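Local coordinates for protein DyP-type peroxidase (Pleurotus ostreatus PC15, PDB 6FSK) that probably uses hydrogen peroxide and a heme b cofactor to oxidise dyes and, at a non-canonical site, manganese(II), at residues A119-P122 with F128-D131; K130-V135 with S167-V172. The protein carries 1 engineered substitution. All coordinates share one frame; numbering follows the deposited sequence.

Interaction 1: residues A119-P122 with F128-D131; sequences AFTP and FLKD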
ATOM      1  N   ALA A 119      15.646  22.712   3.583  1.00 29.64           N
ATOM      2  CA  ALA A 119      14.464  22.229   4.307  1.00 27.39           C
ATOM      3  C   ALA A 119      13.264  22.090   3.360  1.00 26.16           C
ATOM      4  O   ALA A 119      12.719  23.089   2.898  1.00 24.17           O
ATOM      5  CB  ALA A 119      14.108  23.189   5.428  1.00 30.39           C
ATOM      6  N   PHE A 120      12.843  20.849   3.131  1.00 23.47           N
ATOM      7  CA  PHE A 120      11.669  20.567   2.291  1.00 20.00           C
ATOM      8  C   PHE A 120      10.421  20.471   3.148  1.00 20.57           C
ATOM      9  O   PHE A 120      10.483  19.810   4.181  1.00 20.80           O
ATOM     10  CB  PHE A 120      11.881  19.224   1.619  1.00 19.43           C
ATOM     11  CG  PHE A 120      10.712  18.765   0.764  1.00 17.74           C
ATOM     12  CD1 PHE A 120      10.439  19.293  -0.430  1.00 18.70           C
ATOM     13  CD2 PHE A 120       9.881  17.750   1.234  1.00 17.21           C
ATOM     14  CE1 PHE A 120       9.378  18.880  -1.235  1.00 20.37           C
ATOM     15  CE2 PHE A 120       8.850  17.323   0.436  1.00 18.07           C
ATOM     16  CZ  PHE A 120       8.574  17.918  -0.791  1.00 17.30           C
ATOM     17  N   THR A 121       9.298  21.102   2.757  1.00 16.38           N
ATOM     18  CA  THR A 121       8.032  20.891   3.362  1.00 18.44           C
ATOM     19  C   THR A 121       7.107  20.330   2.335  1.00 14.59           C
ATOM     20  O   THR A 121       6.853  20.964   1.336  1.00 13.94           O
ATOM     21  CB  THR A 121       7.456  22.208   3.911  1.00 20.77           C
ATOM     22  OG1 THR A 121       8.441  22.724   4.774  1.00 22.43           O
ATOM     23  CG2 THR A 121       6.164  22.000   4.717  1.00 24.39           C
ATOM     24  N   PRO A 122       6.583  19.092   2.538  1.00 12.63           N
ATOM     25  CA  PRO A 122       5.669  18.580   1.532  1.00 13.40           C
ATOM     26  C   PRO A 122       4.337  19.331   1.581  1.00 13.09           C
ATOM     27  O   PRO A 122       3.937  19.857   2.700  1.00 14.34           O
ATOM     28  CB  PRO A 122       5.411  17.110   2.027  1.00 13.69           C
ATOM     29  CG  PRO A 122       5.806  17.075   3.366  1.00 13.85           C
ATOM     30  CD  PRO A 122       6.844  18.116   3.621  1.00 14.01           C
ATOM     31  N   PHE A 128      -0.349  16.634   9.282  1.00 11.37           N
ATOM     32  CA  PHE A 128       0.729  15.701   8.921  1.00 11.36           C
ATOM     33  C   PHE A 128       2.078  16.325   8.793  1.00 12.44           C
ATOM     34  O   PHE A 128       3.076  15.642   8.596  1.00 12.74           O
ATOM     35  CB  PHE A 128       0.316  14.899   7.633  1.00 11.09           C
ATOM     36  CG  PHE A 128      -0.806  13.904   7.888  1.00 12.06           C
ATOM     37  CD1 PHE A 128      -0.505  12.693   8.545  1.00 11.61           C
ATOM     38  CD2 PHE A 128      -2.111  14.144   7.547  1.00 12.61           C
ATOM     39  CE1 PHE A 128      -1.521  11.806   8.835  1.00 12.21           C
ATOM     40  CE2 PHE A 128      -3.136  13.225   7.822  1.00 13.76           C
ATOM     41  CZ  PHE A 128      -2.813  12.053   8.441  1.00 13.12           C
ATOM     42  N   LEU A 129       2.112  17.666   8.962  1.00 11.86           N
ATOM     43  CA  LEU A 129       3.332  18.395   9.055  1.00 13.04           C
ATOM     44  C   LEU A 129       3.793  18.454  10.478  1.00 13.21           C
ATOM     45  O   LEU A 129       4.924  18.832  10.723  1.00 16.05           O
ATOM     46  CB  LEU A 129       3.199  19.774   8.382  1.00 12.74           C
ATOM     47  CG  LEU A 129       2.945  19.756   6.908  1.00 15.21           C
ATOM     48  CD1 LEU A 129       2.865  21.206   6.444  1.00 17.87           C
ATOM     49  CD2 LEU A 129       4.060  19.030   6.206  1.00 14.77           C
ATOM     50  N   LYS A 130       2.986  18.059  11.434  1.00 13.12           N
ATOM     51  CA  LYS A 130       3.417  17.978  12.837  1.00 15.36           C
ATOM     52  C   LYS A 130       4.121  16.709  13.123  1.00 14.77           C
ATOM     53  O   LYS A 130       3.942  15.704  12.421  1.00 15.21           O
ATOM     54  CB  LYS A 130       2.254  18.123  13.794  1.00 16.55           C
ATOM     55  CG  LYS A 130       1.461  19.377  13.608  1.00 22.61           C
ATOM     56  CD  LYS A 130       0.454  19.626  14.732  1.00 29.83           C
ATOM     57  CE  LYS A 130      -0.034  21.096  14.708  1.00 38.56           C
ATOM     58  NZ  LYS A 130      -0.418  21.586  13.305  1.00 47.05           N
ATOM     59  N   ASP A 131       4.918  16.670  14.179  1.00 15.21           N
ATOM     60  CA  ASP A 131       5.515  15.418  14.616  1.00 15.66           C
ATOM     61  C   ASP A 131       4.391  14.512  15.130  1.00 14.84           C
ATOM     62  O   ASP A 131       3.537  14.863  15.964  1.00 16.85           O
ATOM     63  CB  ASP A 131       6.462  15.653  15.823  1.00 17.56           C
ATOM     64  CG  ASP A 131       7.805  16.327  15.468  1.00 21.44           C
ATOM     65  OD1 ASP A 131       8.068  16.730  14.361  1.00 21.22           O
ATOM     66  OD2 ASP A 131       8.618  16.436  16.446  1.00 25.78           O
TER

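Interaction 2: residues K130-V135 with S167-V172; sequences KDIHGV and SEVTHV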
ATOM      1  N   LYS A 130       2.986  18.059  11.434  1.00 13.12           N
ATOM      2  CA  LYS A 130       3.417  17.978  12.837  1.00 15.36           C
ATOM      3  C   LYS A 130       4.121  16.709  13.123  1.00 14.77           C
ATOM      4  O   LYS A 130       3.942  15.704  12.421  1.00 15.21           O
ATOM      5  CB  LYS A 130       2.254  18.123  13.794  1.00 16.55           C
ATOM      6  CG  LYS A 130       1.461  19.377  13.608  1.00 22.61           C
ATOM      7  CD  LYS A 130       0.454  19.626  14.732  1.00 29.83           C
ATOM      8  CE  LYS A 130      -0.034  21.096  14.708  1.00 38.56           C
ATOM      9  NZ  LYS A 130      -0.418  21.586  13.305  1.00 47.05           N
ATOM     10  N   ASP A 131       4.918  16.670  14.179  1.00 15.21           N
ATOM     11  CA  ASP A 131       5.515  15.418  14.616  1.00 15.66           C
ATOM     12  C   ASP A 131       4.391  14.512  15.130  1.00 14.84           C
ATOM     13  O   ASP A 131       3.537  14.863  15.964  1.00 16.85           O
ATOM     14  CB  ASP A 131       6.462  15.653  15.823  1.00 17.56           C
ATOM     15  CG  ASP A 131       7.805  16.327  15.468  1.00 21.44           C
ATOM     16  OD1 ASP A 131       8.068  16.730  14.361  1.00 21.22           O
ATOM     17  OD2 ASP A 131       8.618  16.436  16.446  1.00 25.78           O
ATOM     18  N   ILE A 132       4.390  13.301  14.588  1.00 12.46           N
ATOM     19  CA  ILE A 132       3.446  12.245  14.991  1.00 12.20           C
ATOM     20  C   ILE A 132       4.284  11.147  15.623  1.00 11.46           C
ATOM     21  O   ILE A 132       5.266  10.699  15.012  1.00 13.28           O
ATOM     22  CB  ILE A 132       2.650  11.695  13.789  1.00 11.79           C
ATOM     23  CG1 ILE A 132       1.755  12.828  13.284  1.00 11.65           C
ATOM     24  CG2 ILE A 132       1.902  10.446  14.182  1.00 12.51           C
ATOM     25  CD1 ILE A 132       1.084  12.538  11.959  1.00 13.19           C
ATOM     26  N   HIS A 133       3.903  10.687  16.811  1.00 11.63           N
ATOM     27  CA  HIS A 133       4.661   9.641  17.557  1.00 12.14           C
ATOM     28  C   HIS A 133       4.139   8.212  17.338  1.00 12.86           C
ATOM     29  O   HIS A 133       4.916   7.286  17.467  1.00 12.79           O
ATOM     30  CB  HIS A 133       4.625   9.977  19.043  1.00 12.33           C
ATOM     31  CG  HIS A 133       5.393  11.195  19.379  1.00 13.48           C
ATOM     32  ND1 HIS A 133       5.209  11.866  20.577  1.00 13.95           N
ATOM     33  CD2 HIS A 133       6.268  11.930  18.671  1.00 13.61           C
ATOM     34  CE1 HIS A 133       6.007  12.914  20.597  1.00 15.90           C
ATOM     35  NE2 HIS A 133       6.667  12.981  19.465  1.00 16.05           N
ATOM     36  N   GLY A 134       2.866   8.058  16.998  1.00 10.96           N
ATOM     37  CA  GLY A 134       2.273   6.779  16.749  1.00 10.27           C
ATOM     38  C   GLY A 134       0.914   6.873  16.158  1.00 11.45           C
ATOM     39  O   GLY A 134       0.361   7.978  16.009  1.00 11.07           O
ATOM     40  N   VAL A 135       0.367   5.724  15.828  1.00 10.19           N
ATOM     41  CA  VAL A 135      -0.984   5.556  15.372  1.00  9.85           C
ATOM     42  C   VAL A 135      -1.635   4.392  16.079  1.00 11.59           C
ATOM     43  O   VAL A 135      -1.014   3.335  16.189  1.00 11.17           O
ATOM     44  CB  VAL A 135      -1.045   5.431  13.819  1.00  9.91           C
ATOM     45  CG1 VAL A 135      -0.264   4.240  13.228  1.00 10.30           C
ATOM     46  CG2 VAL A 135      -2.463   5.416  13.283  1.00 11.03           C
ATOM     47  N   SER A 167      -1.954  12.962  23.002  1.00 14.50           N
ATOM     48  CA  SER A 167      -2.897  13.891  22.407  1.00 15.24           C
ATOM     49  C   SER A 167      -3.108  13.575  20.951  1.00 14.50           C
ATOM     50  O   SER A 167      -2.189  13.031  20.306  1.00 14.80           O
ATOM     51  CB  SER A 167      -2.255  15.214  22.606  1.00 17.12           C
ATOM     52  OG  SER A 167      -2.265  16.082  21.554  0.50 20.17           O
ATOM     53  N   GLU A 168      -4.310  13.847  20.481  1.00 13.11           N
ATOM     54  CA  GLU A 168      -4.670  13.624  19.075  1.00 13.31           C
ATOM     55  C   GLU A 168      -3.951  14.656  18.213  1.00 13.77           C
ATOM     56  O   GLU A 168      -4.054  15.880  18.452  1.00 13.06           O
ATOM     57  CB  GLU A 168      -6.187  13.705  18.863  1.00 14.03           C
ATOM     58  CG  GLU A 168      -6.487  13.564  17.359  1.00 14.76           C
ATOM     59  CD  GLU A 168      -8.010  13.557  17.036  1.00 18.65           C
ATOM     60  OE1 GLU A 168      -8.897  13.609  17.921  1.00 23.23           O
ATOM     61  OE2 GLU A 168      -8.307  13.466  15.837  1.00 18.62           O
ATOM     62  N   VAL A 169      -3.234  14.184  17.174  1.00 11.76           N
ATOM     63  CA  VAL A 169      -2.718  15.027  16.114  1.00 12.05           C
ATOM     64  C   VAL A 169      -3.865  15.216  15.102  1.00 12.89           C
ATOM     65  O   VAL A 169      -4.160  16.337  14.669  1.00 12.96           O
ATOM     66  CB  VAL A 169      -1.419  14.472  15.477  1.00 12.40           C
ATOM     67  CG1 VAL A 169      -1.060  15.342  14.272  1.00 13.03           C
ATOM     68  CG2 VAL A 169      -0.290  14.482  16.539  1.00 13.45           C
ATOM     69  N   THR A 170      -4.392  14.100  14.628  1.00 11.10           N
ATOM     70  CA  THR A 170      -5.509  14.062  13.748  1.00 11.47           C
ATOM     71  C   THR A 170      -6.011  12.656  13.645  1.00 10.61           C
ATOM     72  O   THR A 170      -5.408  11.679  14.263  1.00 11.25           O
ATOM     73  CB  THR A 170      -5.219  14.611  12.318  1.00 11.62           C
ATOM     74  OG1 THR A 170      -6.478  14.834  11.653  1.00 13.93           O
ATOM     75  CG2 THR A 170      -4.357  13.590  11.537  1.00 13.01           C
ATOM     76  N   HIS A 171      -7.142  12.450  12.975  1.00 10.79           N
ATOM     77  CA  HIS A 171      -7.576  11.067  12.692  1.00 11.00           C
ATOM     78  C   HIS A 171      -8.135  11.062  11.268  1.00 11.75           C
ATOM     79  O   HIS A 171      -8.614  12.099  10.765  1.00 11.65           O
ATOM     80  CB  HIS A 171      -8.572  10.459  13.712  1.00 12.53           C
ATOM     81  CG  HIS A 171      -9.933  11.071  13.721  1.00 12.73           C
ATOM     82  ND1 HIS A 171     -10.272  12.159  14.499  1.00 16.20           N
ATOM     83  CD2 HIS A 171     -11.062  10.677  13.123  1.00 15.50           C
ATOM     84  CE1 HIS A 171     -11.550  12.434  14.317  1.00 16.91           C
ATOM     85  NE2 HIS A 171     -12.064  11.507  13.552  1.00 15.70           N
ATOM     86  N   VAL A 172      -8.038   9.926  10.609  1.00 10.75           N
ATOM     87  CA  VAL A 172      -8.639   9.713   9.310  1.00 11.71           C
ATOM     88  C   VAL A 172      -9.517   8.468   9.296  1.00 13.49           C
ATOM     89  O   VAL A 172      -9.278   7.529  10.061  1.00 13.20           O
ATOM     90  CB  VAL A 172      -7.574   9.648   8.195  1.00 13.94           C
ATOM     91  CG1 VAL A 172      -6.718  10.879   8.101  1.00 15.44           C
ATOM     92  CG2 VAL A 172      -6.710   8.430   8.357  1.00 14.57           C
TER

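Interaction 1: residues A119-P122 with F128-D131
The flat group that meets Leu129 is the carbonyl of Pro122, with the puckered pyrrolidine ring beside it. One methyl, CD2 of Leu129, rests against the CG-CD side of the ring, 3.9 Å from Pro122 CG. The same methyl also lies near the carbonyl, with Leu129 CD2 3.6 Å from Pro122 O. The two side chains run past each other in opposite senses. Thr121, whose side chain crosses that of Leu129 at about a right angle, sets its methyl against both branches: Thr121 CG2 comes to 3.8 Å from Leu129 CD1 and is scarcely farther from CD2. Thr121 turns its methyl rather than its hydroxyl to the leucine because CG2 stands opposite the backbone N across CA-CB, with OG1 beside that N (chi1 -55°). The contact joins the outgoing strand of the small hairpin 113-116/119-122, where Thr121 pairs through its backbone with Ser114, to the loop leading to strand 134-140. Arg103 holds that loop as well, through a hydrogen bond from NH1 to Leu129 O and a salt bridge from NH2 to Asp131 OD1. Shortening Leu129 to an alanine removes both methyls and would probably open a gap beside the Pro122 ring and leave Thr121 CG2 without its apolar neighbour. Across the two segments the attraction is thus purely van der Waals, a small and partly exposed patch.

Interaction 2: residues K130-V135 with S167-V172
Ile132 reaches Val169 with CG1, which lies opposite the carbonyl carbon across CA-CB, beside the backbone N (chi1 -66°), and itself does the touching. In Val169, CG1 is anti to the backbone N (chi1 173°) and CG2 anti to the carbonyl carbon, which sets CG1 against Ile132 and CG2 against Asp131 O. The setting is the ferredoxin-like alpha+beta sheet of the DyP family, in which strands 134-140 and 166-175 flank strand 20-28 on either side, so the two segments are not neighbouring strands. Val169 and Thr170 together face Phe25 in a classic beta bulge; His133 and Gly134 form another opposite Phe26. At the bulge Val169 points toward the loop ahead of strand 134-140. Its CG1 packs 3.9 Å from Ile132 CG1, the two side chains meeting at a slant. Val169 CG2 lies 3.9 Å from the backbone atom Asp131 O, and Lys130 CB adds a looser contact, 4.4 Å from Val169 CG1. Ile132 also touches Phe470 of strand 462-472, and Val169 rests on Pro127 and Asp27. Across the bulge, His171 ND1 donates a hydrogen bond to Glu168 OE2 at 2.7 Å and 166°, reaching the oxygen on its syn side but tilted out of the carboxylate plane, with OE2 in the imidazole plane.

Overall arrangement
Interactions 1 and 2 have centres 13 Å apart and share Lys130 and Asp131, in the loop between strands 119-122 and 134-140. Leu129 packs on the small hairpin, while the residues on both sides of it, Phe128 and Lys130-Ile132, pack on the outermost strand 166-175. The two contacts also touch directly: Phe128 CZ is 3.8 Å from Thr170 CG2 and 4.1 Å from Val172 CG1, while the Phe128 ring makes an edge-to-face contact with Phe25 of strand 20-28. Both are apolar contacts on the same side of the chain's centre, about 21 and 20 Å from it to their own centres. Neither includes a heme-binding residue such as the axial ligand His329; both are structural packing in the N-terminal family region.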